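Local coordinates for Non-structural protein 5 (Modoc virus, PDB 2WA2) that probably methylates the viral RNA cap, at guanine N7 and at the ribose 2'-O position, using S-adenosylmethionine as methyl donor, at residues 187-197 with 226-234; 88-96 with 118-126. The protein carries 4 engineered substitutions. All blocks are in the same frame, centred on the assembly; numbering follows the deposited sequence.

Interaction 1 (187-197 with 226-234)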
# COMPACT_ATOMS: atom_id res chain seq x y z
N CYS A 187 -6.11 3.27 15.95
CA CYS A 187 -5.81 4.17 14.86
C CYS A 187 -6.34 3.60 13.55
O CYS A 187 -6.51 2.38 13.42
CB CYS A 187 -4.30 4.43 14.75
SG CYS A 187 -3.35 2.99 14.27
N GLY A 188 -6.60 4.50 12.61
CA GLY A 188 -6.88 4.15 11.22
C GLY A 188 -5.59 3.79 10.51
O GLY A 188 -4.48 4.16 10.95
N PHE A 189 -5.71 3.04 9.42
CA PHE A 189 -4.50 2.62 8.69
C PHE A 189 -4.78 2.26 7.23
O PHE A 189 -5.92 1.89 6.85
CB PHE A 189 -3.75 1.49 9.45
CG PHE A 189 -4.62 0.29 9.76
CD1 PHE A 189 -4.87 -0.69 8.77
CD2 PHE A 189 -5.19 0.14 11.02
CE1 PHE A 189 -5.69 -1.80 9.09
CE2 PHE A 189 -6.00 -0.98 11.32
CZ PHE A 189 -6.25 -1.93 10.34
N CYS A 190 -3.76 2.41 6.39
CA CYS A 190 -3.89 2.01 5.00
C CYS A 190 -2.47 1.68 4.60
O CYS A 190 -1.63 2.57 4.55
CB CYS A 190 -4.47 3.13 4.15
SG CYS A 190 -4.50 2.81 2.42
N VAL A 191 -2.24 0.39 4.34
CA VAL A 191 -0.90 -0.17 4.20
C VAL A 191 -0.82 -0.98 2.88
O VAL A 191 -1.59 -1.93 2.69
CB VAL A 191 -0.55 -1.10 5.39
CG1 VAL A 191 0.84 -1.69 5.18
CG2 VAL A 191 -0.62 -0.29 6.77
N LYS A 192 0.12 -0.61 2.01
CA LYS A 192 0.40 -1.43 0.82
C LYS A 192 0.87 -2.85 1.18
O LYS A 192 1.76 -3.04 2.02
CB LYS A 192 1.42 -0.75 -0.08
CG LYS A 192 1.57 -1.44 -1.45
CD LYS A 192 2.55 -0.68 -2.37
CE LYS A 192 2.93 -1.56 -3.53
NZ LYS A 192 3.61 -0.76 -4.62
N VAL A 193 0.28 -3.84 0.50
CA VAL A 193 0.70 -5.24 0.62
C VAL A 193 1.12 -5.66 -0.78
O VAL A 193 0.30 -6.00 -1.62
CB VAL A 193 -0.42 -6.16 1.19
CG1 VAL A 193 0.10 -7.59 1.42
CG2 VAL A 193 -0.98 -5.59 2.52
N LEU A 194 2.43 -5.60 -1.05
CA LEU A 194 2.93 -5.78 -2.42
C LEU A 194 2.62 -7.18 -2.95
O LEU A 194 2.18 -7.32 -4.08
CB LEU A 194 4.46 -5.60 -2.41
CG LEU A 194 5.15 -5.91 -3.75
CD1 LEU A 194 4.66 -4.93 -4.81
CD2 LEU A 194 6.68 -5.84 -3.51
N ASN A 195 2.90 -8.19 -2.13
CA ASN A 195 2.61 -9.58 -2.49
C ASN A 195 1.70 -10.14 -1.42
O ASN A 195 2.20 -10.60 -0.37
CB ASN A 195 3.91 -10.40 -2.54
CG ASN A 195 3.69 -11.90 -2.74
OD1 ASN A 195 2.57 -12.41 -2.61
ND2 ASN A 195 4.76 -12.62 -3.07
N PRO A 196 0.38 -10.11 -1.66
CA PRO A 196 -0.59 -10.59 -0.68
C PRO A 196 -0.94 -12.07 -0.82
O PRO A 196 -1.68 -12.56 0.02
CB PRO A 196 -1.83 -9.75 -1.01
CG PRO A 196 -1.78 -9.62 -2.49
CD PRO A 196 -0.30 -9.51 -2.84
N TYR A 197 -0.43 -12.77 -1.84
CA TYR A 197 -0.81 -14.19 -2.05
C TYR A 197 0.15 -15.20 -1.45
O TYR A 197 -0.17 -16.38 -1.34
CB TYR A 197 -1.02 -14.50 -3.53
CG TYR A 197 0.15 -14.10 -4.39
CD1 TYR A 197 1.24 -14.96 -4.57
CD2 TYR A 197 0.16 -12.88 -5.04
CE1 TYR A 197 2.31 -14.59 -5.36
CE2 TYR A 197 1.21 -12.50 -5.83
CZ TYR A 197 2.28 -13.35 -5.97
OH TYR A 197 3.33 -12.94 -6.75
N THR A 226 0.82 -5.52 -11.22
CA THR A 226 1.10 -5.66 -9.80
C THR A 226 -0.11 -6.31 -9.12
O THR A 226 -1.23 -5.98 -9.46
CB THR A 226 1.41 -4.30 -9.12
OG1 THR A 226 1.53 -4.50 -7.71
CG2 THR A 226 0.32 -3.24 -9.40
N HIS A 227 0.16 -7.20 -8.16
CA HIS A 227 -0.89 -7.84 -7.37
C HIS A 227 -1.09 -7.06 -6.07
O HIS A 227 -1.73 -7.57 -5.15
CB HIS A 227 -0.46 -9.26 -7.06
CG HIS A 227 -1.59 -10.23 -6.89
ND1 HIS A 227 -2.55 -10.11 -5.90
CD2 HIS A 227 -1.88 -11.39 -7.54
CE1 HIS A 227 -3.39 -11.13 -5.97
NE2 HIS A 227 -3.00 -11.92 -6.95
N GLU A 228 -0.57 -5.81 -6.00
CA GLU A 228 -0.68 -4.99 -4.76
C GLU A 228 -2.11 -4.89 -4.27
O GLU A 228 -3.05 -4.70 -5.04
CB GLU A 228 -0.10 -3.56 -4.92
CG GLU A 228 -0.96 -2.70 -5.86
CD GLU A 228 -0.27 -1.43 -6.32
OE1 GLU A 228 0.93 -1.28 -6.04
OE2 GLU A 228 -0.94 -0.59 -6.96
N MET A 229 -2.27 -5.07 -2.97
CA MET A 229 -3.56 -4.81 -2.31
C MET A 229 -3.30 -3.96 -1.06
O MET A 229 -2.14 -3.75 -0.65
CB MET A 229 -4.26 -6.13 -2.01
CG MET A 229 -4.66 -6.86 -3.29
SD MET A 229 -5.31 -8.52 -3.00
CE MET A 229 -6.90 -8.14 -2.20
N TYR A 230 -4.36 -3.42 -0.46
CA TYR A 230 -4.20 -2.45 0.61
C TYR A 230 -4.87 -2.92 1.88
O TYR A 230 -6.06 -3.23 1.87
CB TYR A 230 -4.65 -1.06 0.21
CG TYR A 230 -3.64 -0.44 -0.73
CD1 TYR A 230 -2.59 0.33 -0.23
CD2 TYR A 230 -3.70 -0.68 -2.10
CE1 TYR A 230 -1.63 0.88 -1.08
CE2 TYR A 230 -2.72 -0.14 -2.97
CZ TYR A 230 -1.69 0.63 -2.44
OH TYR A 230 -0.70 1.15 -3.26
N PHE A 231 -4.10 -3.01 2.95
CA PHE A 231 -4.64 -3.46 4.23
C PHE A 231 -5.16 -2.19 4.90
O PHE A 231 -4.38 -1.27 5.20
CB PHE A 231 -3.57 -4.16 5.08
CG PHE A 231 -4.03 -4.58 6.45
CD1 PHE A 231 -5.06 -5.53 6.61
CD2 PHE A 231 -3.42 -4.06 7.61
CE1 PHE A 231 -5.49 -5.93 7.89
CE2 PHE A 231 -3.84 -4.47 8.90
CZ PHE A 231 -4.89 -5.38 9.04
N VAL A 232 -6.49 -2.16 5.12
CA VAL A 232 -7.18 -0.92 5.48
C VAL A 232 -8.07 -1.11 6.74
O VAL A 232 -8.58 -2.21 7.00
CB VAL A 232 -8.00 -0.33 4.29
CG1 VAL A 232 -7.13 0.06 3.05
CG2 VAL A 232 -9.11 -1.31 3.84
N SER A 233 -8.22 -0.05 7.52
CA SER A 233 -8.99 -0.11 8.75
C SER A 233 -10.50 -0.01 8.51
O SER A 233 -11.26 -0.52 9.32
CB SER A 233 -8.55 1.00 9.72
OG SER A 233 -8.48 2.23 9.05
N GLY A 234 -10.91 0.64 7.41
CA GLY A 234 -12.32 1.05 7.20
C GLY A 234 -13.23 -0.04 6.64
O GLY A 234 -14.47 0.03 6.78
O HOH W 1 3.46 -2.59 -6.93
O HOH W 2 2.58 -7.85 -6.77

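Interaction 2 (88-96 with 118-126). Engineered in segment 88-96: Ser95 (natural residue Gly). With SAM (S-adenosylmethionine), chain C.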
# COMPACT_ATOMS: atom_id res chain seq x y z
N ASP A 88 3.02 9.15 7.28
CA ASP A 88 3.13 8.62 5.94
C ASP A 88 4.50 7.97 5.85
O ASP A 88 5.52 8.65 5.68
CB ASP A 88 2.90 9.72 4.90
CG ASP A 88 2.91 9.19 3.47
OD1 ASP A 88 2.91 7.95 3.29
OD2 ASP A 88 2.96 10.00 2.52
N LEU A 89 4.52 6.66 6.03
CA LEU A 89 5.75 5.88 6.00
C LEU A 89 6.09 5.45 4.58
O LEU A 89 5.28 4.82 3.89
CB LEU A 89 5.64 4.68 6.94
CG LEU A 89 5.26 5.08 8.38
CD1 LEU A 89 4.89 3.87 9.18
CD2 LEU A 89 6.38 5.89 9.10
N GLY A 90 7.30 5.80 4.13
CA GLY A 90 7.69 5.54 2.75
C GLY A 90 6.98 6.51 1.83
O GLY A 90 6.27 6.12 0.92
N CYS A 91 7.15 7.80 2.10
CA CYS A 91 6.35 8.80 1.39
C CYS A 91 6.81 9.05 -0.04
O CYS A 91 6.04 9.56 -0.88
CB CYS A 91 6.28 10.11 2.22
SG CYS A 91 7.80 11.09 2.20
N GLY A 92 8.06 8.68 -0.35
CA GLY A 92 8.61 8.98 -1.67
C GLY A 92 8.41 10.44 -2.04
O GLY A 92 8.72 11.34 -1.22
N ARG A 93 7.86 10.68 -3.23
CA ARG A 93 7.59 12.06 -3.69
C ARG A 93 6.58 12.77 -2.78
O ARG A 93 6.57 13.99 -2.69
CB ARG A 93 7.12 12.09 -5.13
CG ARG A 93 8.15 11.52 -6.08
CD ARG A 93 7.74 11.61 -7.57
NE ARG A 93 8.65 10.81 -8.41
CZ ARG A 93 8.57 10.72 -9.73
NH1 ARG A 93 7.62 11.38 -10.40
NH2 ARG A 93 9.44 9.96 -10.40
N GLY A 94 5.74 12.01 -2.09
CA GLY A 94 4.85 12.63 -1.11
C GLY A 94 3.40 12.89 -1.54
O GLY A 94 2.73 13.69 -0.90
N SER A 95 2.92 12.19 -2.57
CA SER A 95 1.54 12.38 -3.05
C SER A 95 0.51 12.04 -1.99
O SER A 95 -0.48 12.74 -1.85
CB SER A 95 1.25 11.57 -4.32
OG SER A 95 1.80 12.21 -5.46
N TRP A 96 0.74 10.96 -1.24
CA TRP A 96 -0.20 10.60 -0.16
C TRP A 96 -0.23 11.68 0.93
O TRP A 96 -1.27 11.94 1.51
CB TRP A 96 0.18 9.25 0.48
CG TRP A 96 -0.32 8.02 -0.33
CD1 TRP A 96 -0.66 7.97 -1.66
CD2 TRP A 96 -0.53 6.69 0.19
NE1 TRP A 96 -1.07 6.69 -2.00
CE2 TRP A 96 -0.99 5.89 -0.89
CE3 TRP A 96 -0.37 6.10 1.46
CZ2 TRP A 96 -1.32 4.54 -0.73
CZ3 TRP A 96 -0.70 4.74 1.62
CH2 TRP A 96 -1.16 3.98 0.53
N GLY A 118 18.84 6.77 -5.79
CA GLY A 118 17.90 6.00 -6.62
C GLY A 118 16.58 5.73 -5.92
O GLY A 118 15.85 4.80 -6.29
N HIS A 119 16.29 6.54 -4.90
CA HIS A 119 15.00 6.48 -4.20
C HIS A 119 14.37 7.85 -4.31
O HIS A 119 15.05 8.88 -4.20
CB HIS A 119 15.17 6.14 -2.73
CG HIS A 119 15.49 4.70 -2.46
ND1 HIS A 119 14.55 3.79 -2.05
CD2 HIS A 119 16.67 4.03 -2.49
CE1 HIS A 119 15.12 2.61 -1.88
NE2 HIS A 119 16.41 2.74 -2.12
N GLU A 120 13.05 7.88 -4.51
CA GLU A 120 12.32 9.13 -4.64
C GLU A 120 12.47 10.01 -3.41
O GLU A 120 12.36 9.53 -2.28
CB GLU A 120 10.82 8.86 -4.86
CG GLU A 120 10.48 8.04 -6.10
CD GLU A 120 11.01 8.68 -7.37
OE1 GLU A 120 10.94 9.92 -7.49
OE2 GLU A 120 11.51 7.92 -8.25
N LYS A 121 12.72 11.30 -3.64
CA LYS A 121 12.77 12.31 -2.59
C LYS A 121 11.47 13.11 -2.63
O LYS A 121 10.86 13.24 -3.69
CB LYS A 121 13.96 13.26 -2.81
CG LYS A 121 15.31 12.63 -2.64
CD LYS A 121 16.42 13.51 -3.20
CE LYS A 121 17.68 12.68 -3.40
NZ LYS A 121 17.41 11.37 -4.10
N PRO A 122 11.03 13.64 -1.47
CA PRO A 122 9.81 14.44 -1.48
C PRO A 122 9.89 15.59 -2.47
O PRO A 122 10.96 16.19 -2.65
CB PRO A 122 9.69 14.92 -0.03
CG PRO A 122 10.45 13.95 0.75
CD PRO A 122 11.59 13.52 -0.12
N ARG A 123 8.77 15.83 -3.14
CA ARG A 123 8.62 16.89 -4.13
C ARG A 123 7.76 17.97 -3.47
O ARG A 123 6.54 17.79 -3.34
CB ARG A 123 7.90 16.33 -5.37
CG ARG A 123 7.89 17.22 -6.61
CD ARG A 123 8.87 16.70 -7.68
NE ARG A 123 9.02 17.63 -8.81
CZ ARG A 123 10.00 17.60 -9.72
NH1 ARG A 123 10.95 16.67 -9.67
NH2 ARG A 123 10.03 18.51 -10.69
N LEU A 124 8.39 19.06 -3.05
CA LEU A 124 7.67 20.18 -2.41
C LEU A 124 6.82 20.97 -3.40
O LEU A 124 7.30 21.40 -4.46
CB LEU A 124 8.64 21.11 -1.66
CG LEU A 124 9.59 20.50 -0.61
CD1 LEU A 124 10.20 21.59 0.25
CD2 LEU A 124 8.92 19.44 0.27
N VAL A 125 5.54 21.13 -3.07
CA VAL A 125 4.64 21.98 -3.85
C VAL A 125 3.81 22.88 -2.95
O VAL A 125 3.72 22.67 -1.73
CB VAL A 125 3.70 21.20 -4.83
CG1 VAL A 125 4.47 20.67 -6.05
CG2 VAL A 125 2.93 20.09 -4.12
N GLU A 126 3.17 23.87 -3.58
CA GLU A 126 2.48 24.94 -2.90
C GLU A 126 0.96 24.73 -2.79
O GLU A 126 0.20 25.69 -2.59
CB GLU A 126 2.80 26.25 -3.63
CG GLU A 126 2.69 27.50 -2.79
CD GLU A 126 3.00 28.77 -3.58
OE1 GLU A 126 2.48 29.84 -3.19
OE2 GLU A 126 3.76 28.68 -4.58
N SAM C . 2.69 6.93 -1.62
CA SAM C . 3.79 7.39 -2.53
C SAM C . 3.35 8.63 -3.32
O SAM C . 2.15 8.93 -3.35
OXT SAM C . 4.14 9.34 -3.96
CB SAM C . 4.18 6.27 -3.49
CG SAM C . 4.91 5.12 -2.82
SD SAM C . 6.66 5.55 -2.73
CE SAM C . 7.18 4.94 -4.37
C5' SAM C . 7.35 4.20 -1.74
C4' SAM C . 8.63 4.76 -1.12
O4' SAM C . 9.02 4.04 0.02
C3' SAM C . 9.81 4.67 -2.09
O3' SAM C . 10.09 5.98 -2.53
C2' SAM C . 10.97 4.13 -1.27
O2' SAM C . 12.10 4.94 -1.44
C1' SAM C . 10.42 4.22 0.15
N9 SAM C . 10.99 3.22 1.05
C8 SAM C . 11.22 1.89 0.77
N7 SAM C . 11.73 1.30 1.85
C5 SAM C . 11.85 2.26 2.81
C6 SAM C . 12.32 2.22 4.13
N6 SAM C . 12.80 1.11 4.66
N1 SAM C . 12.28 3.38 4.88
C2 SAM C . 11.80 4.55 4.35
N3 SAM C . 11.33 4.61 3.06
C4 SAM C . 11.38 3.46 2.32

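Interaction 1 (187-197 with 226-234)
Phe189 and Ser233 meet at the end of the antiparallel pair 188-193 and 229-232, bridged from Cys190-Val232 to Val193-Met229; the reversed strand 229-232 lies between 188-193 and 215-217, giving the 3-2-1-4-5-7-6 order of the Rossmann-like methyltransferase fold. Phe189 N donates to Ser233 OG (2.9 Å), and Ser233 N returns a bond to Phe189 O. With CG between the backbone N and carbonyl carbon (chi1 55°), the Phe189 ring takes Ser233 CB over the centre of one face, a CH-pi contact of 3.6 Å to the centroid. Its CE1 lies over the rim of the Phe231 face, the rings tilted by 24°. Cys190 SG rests on Val232 CG1 (3.9 Å), while Val191 exchanges two backbone hydrogen bonds with Phe231. The extended Lys192 chain passes Tyr230, Lys192 CB 3.6 Å from Tyr230 CE1. Lys192 NZ meets Glu228 OE1 in a salt bridge of 3.1 Å whose hydrogen bond is weak, and also bonds Gly157 O. Glu228 OE2 accepts a hydrogen bond from Ser222 OG and forms a salt bridge with Lys70 NZ. Lys70, Asp155, Lys192 and Glu228 probably correspond to the K-D-K-E tetrad of flavivirus methyltransferases. Val193 pairs with Met229 through two bonds. Beyond it, Pro196 CG presses on Met229 SD (3.7 Å). Tyr197 CD2 sits over one face of the His227 imidazole, 3.6 Å from His227 CD2; His227 NE2 bonds Ser247 OG.

Interaction 2 (88-96 with 118-126)
Arg93 and Glu120 form a salt bridge at the surface, with Arg93 NE 2.6 Å from Glu120 OE1. The oxygen lies near the guanidinium plane, yet is itself approached from above the carboxylate, the two planes being 54° apart; Arg93 NH2 adds a weak bond to the same OE1. Arg93 reaches out extended, whereas Glu120 bends at chi2 (-57°) and curls to meet it. Arg123 N donates to Arg93 O over 2.9 Å in an almost straight bond (174°), and Arg93 CA approaches Lys121 O at 3.5 Å. These contacts, from the residues before and after Pro122 in sequence, lay the loop along the Cys91-Gly94 type II' turn.

Both segments line the S-adenosylmethionine pocket; 88-96 carries the first, glycine-rich motif of Rossmann-like methyltransferases. The backbone N atoms of Ser95 (engineered, naturally Gly) and Trp96 give weak bonds to the ligand carboxylate, its amino N lies over one face of the Trp96 ring, and His119 ND1 is hydrogen-bonded to ribose O2' (2.8 Å). Cys91 SG touches Pro122 CG at 4.2 Å. The turn connects strand 86-89 to helix 95-101; the facing loop runs between strands 106-112 and 133-136, where Phe135 packs against Cys91, Pro122 and Leu124.

Interactions 1 and 2 both reach the same sheet, interaction 2 through strand 86-89, and meet through Trp96 although their centres are 19 Å apart. Trp96 CH2 lies 3.5 Å from Tyr230 CE1, and Trp96 CZ3 lies 3.8 Å from Cys190 O, so the indole whose face lies under the amino group of S-adenosylmethionine also packs on the strand pair 188-193 and 229-232. Asp155 is a second joint: it bonds S-adenosylmethionine and Tyr230 OH and touches the side chains of Trp96 and Lys192. Interaction 2 contributes much of the S-adenosylmethionine pocket, whereas interaction 1 supplies the Lys192 side chain, about 6 Å from S-adenosylmethionine, and Glu228, both probably part of the methyl-transfer site.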